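MRNA-binding protein PUF3 (Saccharomyces cerevisiae, PDB 3K49) binds the 3'-UTR of COX17 and other mRNAs for mitochondrial proteins through its Pumilio RNA-binding domain, promoting deadenylation and decay of the COX17 message. Local coordinates at residues A157-P162 / I190-E195; L142-D147 / H152-A157; G197-Q202 / F235-M240. All blocks are in the same frame, centred on the assembly; numbering follows the deposited sequence.

The three contacts follow one another along the curved stack of Pumilio repeats. Interaction 2 is internal to Pumilio 4 and entirely buried: aliphatic side chains join helix 141-146 to helix 150-160. Interaction 1 uses the same helix 150-160 one turn further on, sharing Ala157, and joins it to helix 186-196 of Pumilio 5 by a partly buried pairing of an apolar cluster with a salt bridge. Interaction 3 lies at the periphery, about 15 Å from the RNA at its nearest atom, where the capped starts of two helices of Pumilio 5 and 6 meet through polar side chains. Interactions 1 and 2 also reach bases of the RNA.

Interaction 1: residues A157-P162 / I190-E195; sequences AIETIP and IQRLLE. With nucleotides of chain B.
Glu159 and Arg192 carry the ionic part of this contact. Arg192 NE donates to Glu159 OE2 over 2.6 Å in a nearly straight bond (166°), and NH2 adds a weak second bond to the same oxygen. The carboxylate oxygen lies at the guanidinium edge, in its plane, yet is itself met on its anti side, with the two planes turned 61° apart. Arg192 bends at its second torsion (chi2 -73°), which swings the guanidinium across to the glutamate. Its NH1 pairs with Glu195 OE2 at 3.2 Å, completing a three-residue network in which one arginine would help offset two acidic groups. These helices, 150-160 and 186-196, are the RNA-facing helices of neighbouring Pumilio repeats 4 and 5, packed side by side in the superhelical PUF fold. The apolar part lies on the buried side: Ile158 CD1 meets Leu193 CD2 at 3.6 Å, the side chains crossing at about a right angle, while Ile158 CG2 rests 4.0 Å from Arg192 CB. Ile169 of helix 167-173 touches both Ile158 and Leu193. For base recognition, Gln191 extends the other way, and its NE2 donates to N1 of A6 of chain B at 3.3 Å.

Interaction 2: residues L142-D147 / H152-A157; sequences LQMIKD and HVIQKA. With nucleotides of chain B.
The buried core of Pumilio repeat 4 is formed here by Met144 and Ile145 of helix 141-146 against Ile154 of helix 150-160, the helix that carries the RNA-reading residues. Met144 CB lies 3.5 Å from Ile154 CG1, and the two side chains cross at about a right angle; CG of the methionine also comes near Ile154 CD1. Beyond CG the Met144 chain bends away, toward Lys106 and Leu110 of helix 105-110 in the preceding repeat. Ile145 joins more loosely, its CG1 standing 4.3 Å from Ile154 CG1, and it also touches Val189 of helix 186-196. The contact is thus wholly aliphatic, and it sets the short first helix of the repeat against a flank of the recognition helix. In PUF proteins such a helix presents base-contacting side chains at fixed positions, and 150-160 does so with His152 and Gln155. Gln155 reads the Hoogsteen edge of A7 of chain B: OE1 accepts from N6 and NE2 donates to N7, both at 2.9 Å and both nearly straight (166° and 169°). The extended glutamine chain (chi2 173°) carries its amide out to the base, where the paired bonds fix the amide's rotation. One face of the His152 ring lies against the base of A8 of chain B, whose C5 sits over the ring centre, 3.2 Å above the plane. The ring edge is turned to the A7 ribose, with O2' of A7 in plane and 3.4 Å from NE2 of His152.

Interaction 3: residues G197-Q202 / F235-M240; sequences GSSEDQ and FTNKEM
The backbones draw nearest at Ser199 and Asn237, whose CA atoms stand 6.3 Å apart where helices 199-207 and 238-252 begin. Each helix opens with an N-cap, and the contact joins these two starts across the boundary between Pumilio repeats 5 and 6, on the part of the domain remote from the RNA. In helix 199-207, Ser198 and Asp201 form a capping box: Ser198 OG accepts from Asp201 N, and Asp201 OD2 in return accepts from Ser198 N at 3.1 Å. Asn237 caps helix 238-252, its OD1 taking Met240 N at 2.9 Å and, weakly, Glu239 N. The first torsion of Asn237 (chi1 48°) sets CG between the backbone N and the carbonyl carbon, near the helix start, and the turn of the amide then gives OD1 to the cap and ND2 to the other repeat. There ND2 donates to Gln202 OE1 at 2.6 Å with a bent approach (149°). It comes from above the glutamine carbonyl plane, the two amides being 63° apart. One side chain therefore both caps its own helix and binds its neighbour. Gln202 is held from its other amide atom as well, since NE2 donates to Gly197 O at 3.1 Å, so its amide is gripped at both ends and its rotation is fixed. Leu206 of helix 199-207 touches Met240, the buried member of the group. Beside the polar pair, Ser199 OG packs on Asn237 CB at 3.5 Å, and the methyl CE of Met240 lies 3.3 Å from Gln202 OE1.

Interaction 1: residues A157-P162 / I190-E195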
loop_
_atom_site.group_PDB
_atom_site.type_symbol
_atom_site.label_atom_id
_atom_site.label_comp_id
_atom_site.label_asym_id
_atom_site.label_seq_id
_atom_site.Cartn_x
_atom_site.Cartn_y
_atom_site.Cartn_z
ATOM N N ALA A 157 -7.146 -0.543 11.827
ATOM C CA ALA A 157 -7.332 -1.445 12.963
ATOM C C ALA A 157 -6.202 -2.485 13.053
ATOM O O ALA A 157 -5.655 -2.750 14.135
ATOM C CB ALA A 157 -8.680 -2.115 12.907
ATOM N N ILE A 158 -5.824 -3.061 11.922
ATOM C CA ILE A 158 -4.702 -4.012 11.942
ATOM C C ILE A 158 -3.371 -3.362 12.371
ATOM O O ILE A 158 -2.549 -3.989 13.037
ATOM C CB ILE A 158 -4.523 -4.718 10.579
ATOM C CG1 ILE A 158 -5.749 -5.571 10.263
ATOM C CG2 ILE A 158 -3.264 -5.565 10.578
ATOM C CD1 ILE A 158 -5.894 -5.884 8.840
ATOM N N GLU A 159 -3.173 -2.102 11.992
ATOM C CA GLU A 159 -1.953 -1.373 12.316
ATOM C C GLU A 159 -1.880 -0.943 13.779
ATOM O O GLU A 159 -0.784 -0.842 14.345
ATOM C CB GLU A 159 -1.815 -0.147 11.405
ATOM C CG GLU A 159 -1.513 -0.509 9.966
ATOM C CD GLU A 159 -1.845 0.606 9.010
ATOM O OE1 GLU A 159 -1.950 1.765 9.475
ATOM O OE2 GLU A 159 -2.010 0.319 7.802
ATOM N N THR A 160 -3.037 -0.693 14.386
ATOM C CA THR A 160 -3.087 -0.107 15.733
ATOM C C THR A 160 -3.413 -1.109 16.846
ATOM O O THR A 160 -3.220 -0.808 18.029
ATOM C CB THR A 160 -4.113 1.065 15.816
ATOM O OG1 THR A 160 -5.441 0.570 15.559
ATOM C CG2 THR A 160 -3.771 2.183 14.813
ATOM N N ILE A 161 -3.921 -2.287 16.482
ATOM C CA ILE A 161 -4.331 -3.265 17.493
ATOM C C ILE A 161 -3.595 -4.581 17.296
ATOM O O ILE A 161 -3.444 -5.032 16.165
ATOM C CB ILE A 161 -5.858 -3.509 17.479
ATOM C CG1 ILE A 161 -6.614 -2.194 17.627
ATOM C CG2 ILE A 161 -6.259 -4.474 18.587
ATOM C CD1 ILE A 161 -8.094 -2.279 17.247
ATOM N N PRO A 162 -3.103 -5.185 18.396
ATOM C CA PRO A 162 -2.394 -6.468 18.324
ATOM C C PRO A 162 -3.303 -7.552 17.777
ATOM O O PRO A 162 -4.388 -7.776 18.317
ATOM C CB PRO A 162 -2.052 -6.757 19.786
ATOM C CG PRO A 162 -1.980 -5.403 20.422
ATOM C CD PRO A 162 -3.079 -4.629 19.761
ATOM N N ILE A 190 -4.658 -8.026 2.873
ATOM C CA ILE A 190 -3.836 -9.220 2.891
ATOM C C ILE A 190 -2.388 -8.840 3.213
ATOM O O ILE A 190 -1.745 -9.451 4.064
ATOM C CB ILE A 190 -3.902 -9.977 1.545
ATOM C CG1 ILE A 190 -5.311 -10.528 1.313
ATOM C CG2 ILE A 190 -2.843 -11.079 1.506
ATOM C CD1 ILE A 190 -5.888 -11.195 2.540
ATOM N N GLN A 191 -1.881 -7.819 2.536
ATOM C CA GLN A 191 -0.541 -7.347 2.816
ATOM C C GLN A 191 -0.364 -6.943 4.296
ATOM O O GLN A 191 0.696 -7.186 4.885
ATOM C CB GLN A 191 -0.163 -6.217 1.850
ATOM C CG GLN A 191 0.061 -6.732 0.423
ATOM C CD GLN A 191 0.349 -5.638 -0.602
ATOM O OE1 GLN A 191 1.327 -4.896 -0.494
ATOM N NE2 GLN A 191 -0.494 -5.563 -1.624
ATOM N N ARG A 192 -1.397 -6.358 4.903
ATOM C CA ARG A 192 -1.290 -5.980 6.310
ATOM C C ARG A 192 -1.373 -7.207 7.207
ATOM O O ARG A 192 -0.630 -7.310 8.190
ATOM C CB ARG A 192 -2.349 -4.944 6.714
ATOM C CG ARG A 192 -2.069 -3.564 6.187
ATOM C CD ARG A 192 -0.918 -2.950 6.942
ATOM N NE ARG A 192 -0.704 -1.554 6.562
ATOM C CZ ARG A 192 0.257 -1.138 5.741
ATOM N NH1 ARG A 192 1.097 -2.014 5.208
ATOM N NH2 ARG A 192 0.378 0.152 5.449
ATOM N N LEU A 193 -2.264 -8.140 6.866
ATOM C CA LEU A 193 -2.435 -9.310 7.710
ATOM C C LEU A 193 -1.117 -10.076 7.769
ATOM O O LEU A 193 -0.697 -10.521 8.837
ATOM C CB LEU A 193 -3.585 -10.188 7.233
ATOM C CG LEU A 193 -4.967 -9.583 7.553
ATOM C CD1 LEU A 193 -6.115 -10.425 6.988
ATOM C CD2 LEU A 193 -5.147 -9.399 9.058
ATOM N N LEU A 194 -0.445 -10.186 6.624
ATOM C CA LEU A 194 0.859 -10.833 6.568
ATOM C C LEU A 194 1.904 -10.091 7.401
ATOM O O LEU A 194 2.607 -10.715 8.181
ATOM C CB LEU A 194 1.329 -10.976 5.129
ATOM C CG LEU A 194 0.525 -11.965 4.279
ATOM C CD1 LEU A 194 0.997 -11.900 2.839
ATOM C CD2 LEU A 194 0.652 -13.376 4.830
ATOM N N GLU A 195 1.984 -8.765 7.252
ATOM C CA GLU A 195 2.985 -7.966 7.952
ATOM C C GLU A 195 2.834 -8.047 9.474
ATOM O O GLU A 195 3.816 -8.224 10.189
ATOM C CB GLU A 195 2.940 -6.501 7.496
ATOM C CG GLU A 195 3.975 -5.618 8.219
ATOM C CD GLU A 195 3.643 -4.117 8.198
ATOM O OE1 GLU A 195 4.278 -3.343 8.961
ATOM O OE2 GLU A 195 2.745 -3.710 7.430
ATOM P P A B 6 -0.769 2.563 -10.986
ATOM O OP1 A B 6 -1.554 3.698 -11.532
ATOM O OP2 A B 6 0.558 2.824 -10.372
ATOM O "O5'" A B 6 -1.664 1.822 -9.893
ATOM C "C5'" A B 6 -2.873 1.178 -10.264
ATOM C "C4'" A B 6 -3.491 0.489 -9.059
ATOM O "O4'" A B 6 -2.593 -0.525 -8.537
ATOM C "C3'" A B 6 -3.761 1.357 -7.833
ATOM O "O3'" A B 6 -4.942 2.136 -8.013
ATOM C "C2'" A B 6 -3.942 0.294 -6.752
ATOM O "O2'" A B 6 -5.213 -0.321 -6.798
ATOM C "C1'" A B 6 -2.899 -0.735 -7.160
ATOM N N9 A B 6 -1.657 -0.667 -6.398
ATOM C C8 A B 6 -0.597 0.190 -6.578
ATOM N N7 A B 6 0.397 -0.019 -5.745
ATOM C C5 A B 6 -0.047 -1.082 -4.963
ATOM C C6 A B 6 0.553 -1.788 -3.896
ATOM N N6 A B 6 1.768 -1.498 -3.417
ATOM N N1 A B 6 -0.144 -2.798 -3.340
ATOM C C2 A B 6 -1.368 -3.068 -3.825
ATOM N N3 A B 6 -2.040 -2.473 -4.816
ATOM C C4 A B 6 -1.311 -1.480 -5.348
#

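Interaction 2: residues L142-D147 / H152-A157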
loop_
_atom_site.group_PDB
_atom_site.type_symbol
_atom_site.label_atom_id
_atom_site.label_comp_id
_atom_site.label_asym_id
_atom_site.label_seq_id
_atom_site.Cartn_x
_atom_site.Cartn_y
_atom_site.Cartn_z
ATOM N N LEU A 142 -15.804 -8.873 5.909
ATOM C CA LEU A 142 -15.846 -8.959 4.437
ATOM C C LEU A 142 -16.508 -7.726 3.811
ATOM O O LEU A 142 -15.983 -7.141 2.854
ATOM C CB LEU A 142 -16.543 -10.244 3.943
ATOM C CG LEU A 142 -15.728 -11.539 3.971
ATOM C CD1 LEU A 142 -16.610 -12.717 3.622
ATOM C CD2 LEU A 142 -14.534 -11.453 3.027
ATOM N N GLN A 143 -17.661 -7.331 4.346
ATOM C CA GLN A 143 -18.295 -6.115 3.869
ATOM C C GLN A 143 -17.373 -4.901 4.025
ATOM O O GLN A 143 -17.306 -4.057 3.130
ATOM C CB GLN A 143 -19.633 -5.871 4.566
ATOM C CG GLN A 143 -20.288 -4.579 4.107
ATOM C CD GLN A 143 -21.489 -4.200 4.938
ATOM O OE1 GLN A 143 -21.859 -4.911 5.877
ATOM N NE2 GLN A 143 -22.111 -3.073 4.597
ATOM N N MET A 144 -16.650 -4.828 5.143
ATOM C CA MET A 144 -15.772 -3.681 5.397
ATOM C C MET A 144 -14.623 -3.601 4.388
ATOM O O MET A 144 -14.297 -2.515 3.895
ATOM C CB MET A 144 -15.200 -3.720 6.818
ATOM C CG MET A 144 -16.215 -3.618 7.946
ATOM S SD MET A 144 -17.031 -2.020 7.978
ATOM C CE MET A 144 -18.672 -2.455 7.405
ATOM N N ILE A 145 -14.014 -4.750 4.092
ATOM C CA ILE A 145 -12.874 -4.814 3.177
ATOM C C ILE A 145 -13.262 -4.459 1.747
ATOM O O ILE A 145 -12.447 -3.952 0.988
ATOM C CB ILE A 145 -12.210 -6.195 3.195
ATOM C CG1 ILE A 145 -11.813 -6.552 4.621
ATOM C CG2 ILE A 145 -11.008 -6.226 2.252
ATOM C CD1 ILE A 145 -10.916 -7.764 4.731
ATOM N N LYS A 146 -14.512 -4.706 1.381
ATOM C CA LYS A 146 -14.951 -4.412 0.017
ATOM C C LYS A 146 -15.416 -2.965 -0.147
ATOM O O LYS A 146 -15.533 -2.456 -1.266
ATOM C CB LYS A 146 -16.079 -5.353 -0.399
ATOM C CG LYS A 146 -15.657 -6.805 -0.535
ATOM C CD LYS A 146 -16.828 -7.681 -0.949
ATOM C CE LYS A 146 -16.406 -9.137 -1.086
ATOM N NZ LYS A 146 -17.543 -10.008 -1.493
ATOM N N ASP A 147 -15.666 -2.302 0.975
ATOM C CA ASP A 147 -16.110 -0.916 0.953
ATOM C C ASP A 147 -14.957 0.047 0.692
ATOM O O ASP A 147 -13.874 -0.080 1.268
ATOM C CB ASP A 147 -16.800 -0.557 2.265
ATOM C CG ASP A 147 -17.481 0.786 2.200
ATOM O OD1 ASP A 147 -18.547 0.817 1.542
ATOM O OD2 ASP A 147 -16.954 1.784 2.781
ATOM N N HIS A 152 -10.100 0.967 4.717
ATOM C CA HIS A 152 -9.062 1.748 5.355
ATOM C C HIS A 152 -9.170 1.644 6.867
ATOM O O HIS A 152 -8.173 1.669 7.577
ATOM C CB HIS A 152 -9.133 3.197 4.929
ATOM C CG HIS A 152 -8.810 3.428 3.495
ATOM N ND1 HIS A 152 -7.559 3.803 3.064
ATOM C CD2 HIS A 152 -9.594 3.376 2.379
ATOM C CE1 HIS A 152 -7.576 3.963 1.750
ATOM N NE2 HIS A 152 -8.795 3.714 1.317
ATOM N N VAL A 153 -10.389 1.508 7.363
ATOM C CA VAL A 153 -10.610 1.387 8.799
ATOM C C VAL A 153 -10.074 0.057 9.280
ATOM O O VAL A 153 -9.430 -0.006 10.339
ATOM C CB VAL A 153 -12.095 1.431 9.100
ATOM C CG1 VAL A 153 -12.346 1.166 10.568
ATOM C CG2 VAL A 153 -12.677 2.747 8.635
ATOM N N ILE A 154 -10.372 -0.994 8.502
ATOM C CA ILE A 154 -9.829 -2.329 8.715
ATOM C C ILE A 154 -8.300 -2.320 8.777
ATOM O O ILE A 154 -7.728 -2.844 9.722
ATOM C CB ILE A 154 -10.270 -3.325 7.615
ATOM C CG1 ILE A 154 -11.788 -3.510 7.657
ATOM C CG2 ILE A 154 -9.541 -4.679 7.817
ATOM C CD1 ILE A 154 -12.314 -3.897 9.049
ATOM N N GLN A 155 -7.658 -1.721 7.771
ATOM C CA GLN A 155 -6.199 -1.629 7.716
ATOM C C GLN A 155 -5.665 -0.883 8.954
ATOM O O GLN A 155 -4.713 -1.311 9.606
ATOM C CB GLN A 155 -5.760 -0.889 6.444
ATOM C CG GLN A 155 -5.787 -1.705 5.156
ATOM C CD GLN A 155 -5.511 -0.844 3.924
ATOM O OE1 GLN A 155 -4.409 -0.329 3.758
ATOM N NE2 GLN A 155 -6.512 -0.689 3.054
ATOM N N LYS A 156 -6.298 0.239 9.265
ATOM C CA LYS A 156 -5.937 1.029 10.424
ATOM C C LYS A 156 -6.045 0.196 11.707
ATOM O O LYS A 156 -5.149 0.222 12.570
ATOM C CB LYS A 156 -6.829 2.274 10.499
ATOM C CG LYS A 156 -6.446 3.240 11.618
ATOM C CD LYS A 156 -4.984 3.681 11.536
ATOM C CE LYS A 156 -4.781 4.602 10.355
ATOM N NZ LYS A 156 -3.513 5.357 10.438
ATOM N N ALA A 157 -7.146 -0.543 11.827
ATOM C CA ALA A 157 -7.332 -1.445 12.963
ATOM C C ALA A 157 -6.202 -2.485 13.053
ATOM O O ALA A 157 -5.655 -2.750 14.135
ATOM C CB ALA A 157 -8.680 -2.115 12.907
ATOM P P A B 8 -10.447 4.502 -4.408
ATOM O OP1 A B 8 -11.351 3.417 -4.824
ATOM O OP2 A B 8 -9.883 5.432 -5.415
ATOM O "O5'" A B 8 -11.191 5.392 -3.304
ATOM C "C5'" A B 8 -10.471 6.369 -2.563
ATOM C "C4'" A B 8 -11.381 7.041 -1.559
ATOM O "O4'" A B 8 -11.348 6.308 -0.318
ATOM C "C3'" A B 8 -10.964 8.448 -1.161
ATOM O "O3'" A B 8 -11.490 9.363 -2.108
ATOM C "C2'" A B 8 -11.636 8.618 0.202
ATOM O "O2'" A B 8 -12.988 9.020 0.132
ATOM C "C1'" A B 8 -11.626 7.188 0.748
ATOM N N9 A B 8 -10.674 6.952 1.838
ATOM C C8 A B 8 -10.995 6.536 3.102
ATOM N N7 A B 8 -9.962 6.415 3.905
ATOM C C5 A B 8 -8.888 6.779 3.115
ATOM C C6 A B 8 -7.511 6.860 3.378
ATOM N N6 A B 8 -6.978 6.570 4.562
ATOM N N1 A B 8 -6.698 7.251 2.370
ATOM C C2 A B 8 -7.244 7.537 1.180
ATOM N N3 A B 8 -8.527 7.498 0.811
ATOM C C4 A B 8 -9.306 7.106 1.834
ATOM P P A B 7 -5.091 3.553 -7.270
ATOM O OP1 A B 7 -6.133 4.331 -7.982
ATOM O OP2 A B 7 -3.733 4.122 -7.107
ATOM O "O5'" A B 7 -5.675 3.162 -5.833
ATOM C "C5'" A B 7 -6.726 2.215 -5.754
ATOM C "C4'" A B 7 -7.545 2.388 -4.485
ATOM O "O4'" A B 7 -6.866 1.760 -3.372
ATOM C "C3'" A B 7 -7.933 3.786 -3.999
ATOM O "O3'" A B 7 -9.296 3.719 -3.602
ATOM C "C2'" A B 7 -7.116 3.915 -2.713
ATOM O "O2'" A B 7 -7.664 4.802 -1.736
ATOM C "C1'" A B 7 -7.223 2.477 -2.224
ATOM N N9 A B 7 -6.375 2.065 -1.111
ATOM C C8 A B 7 -6.775 1.294 -0.056
ATOM N N7 A B 7 -5.831 1.071 0.826
ATOM C C5 A B 7 -4.737 1.738 0.308
ATOM C C6 A B 7 -3.427 1.881 0.778
ATOM N N6 A B 7 -2.995 1.312 1.903
ATOM N N1 A B 7 -2.574 2.623 0.034
ATOM C C2 A B 7 -3.017 3.166 -1.119
ATOM N N3 A B 7 -4.226 3.082 -1.673
ATOM C C4 A B 7 -5.047 2.350 -0.894
#

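Interaction 3: residues G197-Q202 / F235-M240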
loop_
_atom_site.group_PDB
_atom_site.type_symbol
_atom_site.label_atom_id
_atom_site.label_comp_id
_atom_site.label_asym_id
_atom_site.label_seq_id
_atom_site.Cartn_x
_atom_site.Cartn_y
_atom_site.Cartn_z
ATOM N N GLY A 197 0.604 -10.192 11.162
ATOM C CA GLY A 197 0.061 -11.455 11.640
ATOM C C GLY A 197 1.078 -12.334 12.351
ATOM O O GLY A 197 2.293 -12.218 12.134
ATOM N N SER A 198 0.571 -13.216 13.210
ATOM C CA SER A 198 1.388 -14.259 13.828
ATOM C C SER A 198 1.856 -15.238 12.750
ATOM O O SER A 198 1.280 -15.302 11.652
ATOM C CB SER A 198 0.581 -15.020 14.888
ATOM O OG SER A 198 -0.404 -15.859 14.284
ATOM N N SER A 199 2.886 -16.014 13.070
ATOM C CA SER A 199 3.393 -17.027 12.145
ATOM C C SER A 199 2.286 -17.964 11.662
ATOM O O SER A 199 2.300 -18.417 10.522
ATOM C CB SER A 199 4.513 -17.839 12.787
ATOM O OG SER A 199 4.817 -18.962 11.980
ATOM N N GLU A 200 1.319 -18.232 12.532
ATOM C CA GLU A 200 0.205 -19.110 12.206
ATOM C C GLU A 200 -0.767 -18.434 11.243
ATOM O O GLU A 200 -1.249 -19.058 10.294
ATOM C CB GLU A 200 -0.529 -19.543 13.479
ATOM C CG GLU A 200 0.369 -20.243 14.504
ATOM C CD GLU A 200 1.436 -19.319 15.091
ATOM O OE1 GLU A 200 1.081 -18.415 15.891
ATOM O OE2 GLU A 200 2.629 -19.501 14.746
ATOM N N ASP A 201 -1.057 -17.161 11.490
ATOM C CA ASP A 201 -1.899 -16.392 10.579
ATOM C C ASP A 201 -1.298 -16.403 9.182
ATOM O O ASP A 201 -2.004 -16.623 8.202
ATOM C CB ASP A 201 -2.037 -14.950 11.053
ATOM C CG ASP A 201 -2.786 -14.833 12.369
ATOM O OD1 ASP A 201 -3.713 -15.650 12.588
ATOM O OD2 ASP A 201 -2.449 -13.922 13.175
ATOM N N GLN A 202 0.009 -16.162 9.096
ATOM C CA GLN A 202 0.708 -16.154 7.812
ATOM C C GLN A 202 0.607 -17.507 7.122
ATOM O O GLN A 202 0.484 -17.578 5.905
ATOM C CB GLN A 202 2.174 -15.755 7.988
ATOM C CG GLN A 202 2.363 -14.413 8.665
ATOM C CD GLN A 202 3.817 -14.030 8.819
ATOM O OE1 GLN A 202 4.668 -14.447 8.039
ATOM N NE2 GLN A 202 4.107 -13.227 9.823
ATOM N N PHE A 235 14.657 -14.517 7.773
ATOM C CA PHE A 235 14.481 -14.391 9.211
ATOM C C PHE A 235 13.078 -14.869 9.584
ATOM O O PHE A 235 12.827 -15.273 10.719
ATOM C CB PHE A 235 14.672 -12.929 9.635
ATOM C CG PHE A 235 15.271 -12.760 11.008
ATOM C CD1 PHE A 235 14.470 -12.779 12.139
ATOM C CD2 PHE A 235 16.638 -12.574 11.164
ATOM C CE1 PHE A 235 15.020 -12.625 13.399
ATOM C CE2 PHE A 235 17.193 -12.420 12.421
ATOM C CZ PHE A 235 16.382 -12.445 13.539
ATOM N N THR A 236 12.169 -14.829 8.611
ATOM C CA THR A 236 10.766 -15.172 8.847
ATOM C C THR A 236 10.516 -16.672 9.005
ATOM O O THR A 236 11.441 -17.458 9.233
ATOM C CB THR A 236 9.839 -14.627 7.733
ATOM O OG1 THR A 236 10.292 -15.098 6.463
ATOM C CG2 THR A 236 9.838 -13.107 7.730
ATOM N N ASN A 237 9.248 -17.053 8.875
ATOM C CA ASN A 237 8.800 -18.403 9.203
ATOM C C ASN A 237 9.076 -19.454 8.131
ATOM O O ASN A 237 9.520 -19.138 7.027
ATOM C CB ASN A 237 7.311 -18.396 9.574
ATOM C CG ASN A 237 6.463 -17.616 8.584
ATOM O OD1 ASN A 237 6.311 -18.014 7.430
ATOM N ND2 ASN A 237 5.897 -16.501 9.036
ATOM N N LYS A 238 8.798 -20.707 8.473
ATOM C CA LYS A 238 9.033 -21.831 7.577
ATOM C C LYS A 238 8.167 -21.749 6.319
ATOM O O LYS A 238 8.517 -22.298 5.268
ATOM C CB LYS A 238 8.748 -23.144 8.309
ATOM C CG LYS A 238 7.295 -23.290 8.755
ATOM C CD LYS A 238 7.020 -24.657 9.368
ATOM C CE LYS A 238 5.553 -24.797 9.757
ATOM N NZ LYS A 238 5.242 -26.146 10.309
ATOM N N GLU A 239 7.030 -21.070 6.432
ATOM C CA GLU A 239 6.065 -21.007 5.339
ATOM C C GLU A 239 6.478 -19.971 4.295
ATOM O O GLU A 239 6.349 -20.204 3.085
ATOM C CB GLU A 239 4.667 -20.699 5.877
ATOM C CG GLU A 239 3.582 -20.687 4.814
ATOM C CD GLU A 239 3.368 -22.049 4.186
ATOM O OE1 GLU A 239 3.927 -23.038 4.705
ATOM O OE2 GLU A 239 2.640 -22.129 3.173
ATOM N N MET A 240 6.995 -18.838 4.759
ATOM C CA MET A 240 7.503 -17.813 3.852
ATOM C C MET A 240 8.618 -18.368 2.968
ATOM O O MET A 240 8.562 -18.261 1.736
ATOM C CB MET A 240 8.009 -16.600 4.630
ATOM C CG MET A 240 6.906 -15.706 5.171
ATOM S SD MET A 240 5.999 -14.822 3.882
ATOM C CE MET A 240 5.065 -13.639 4.867
#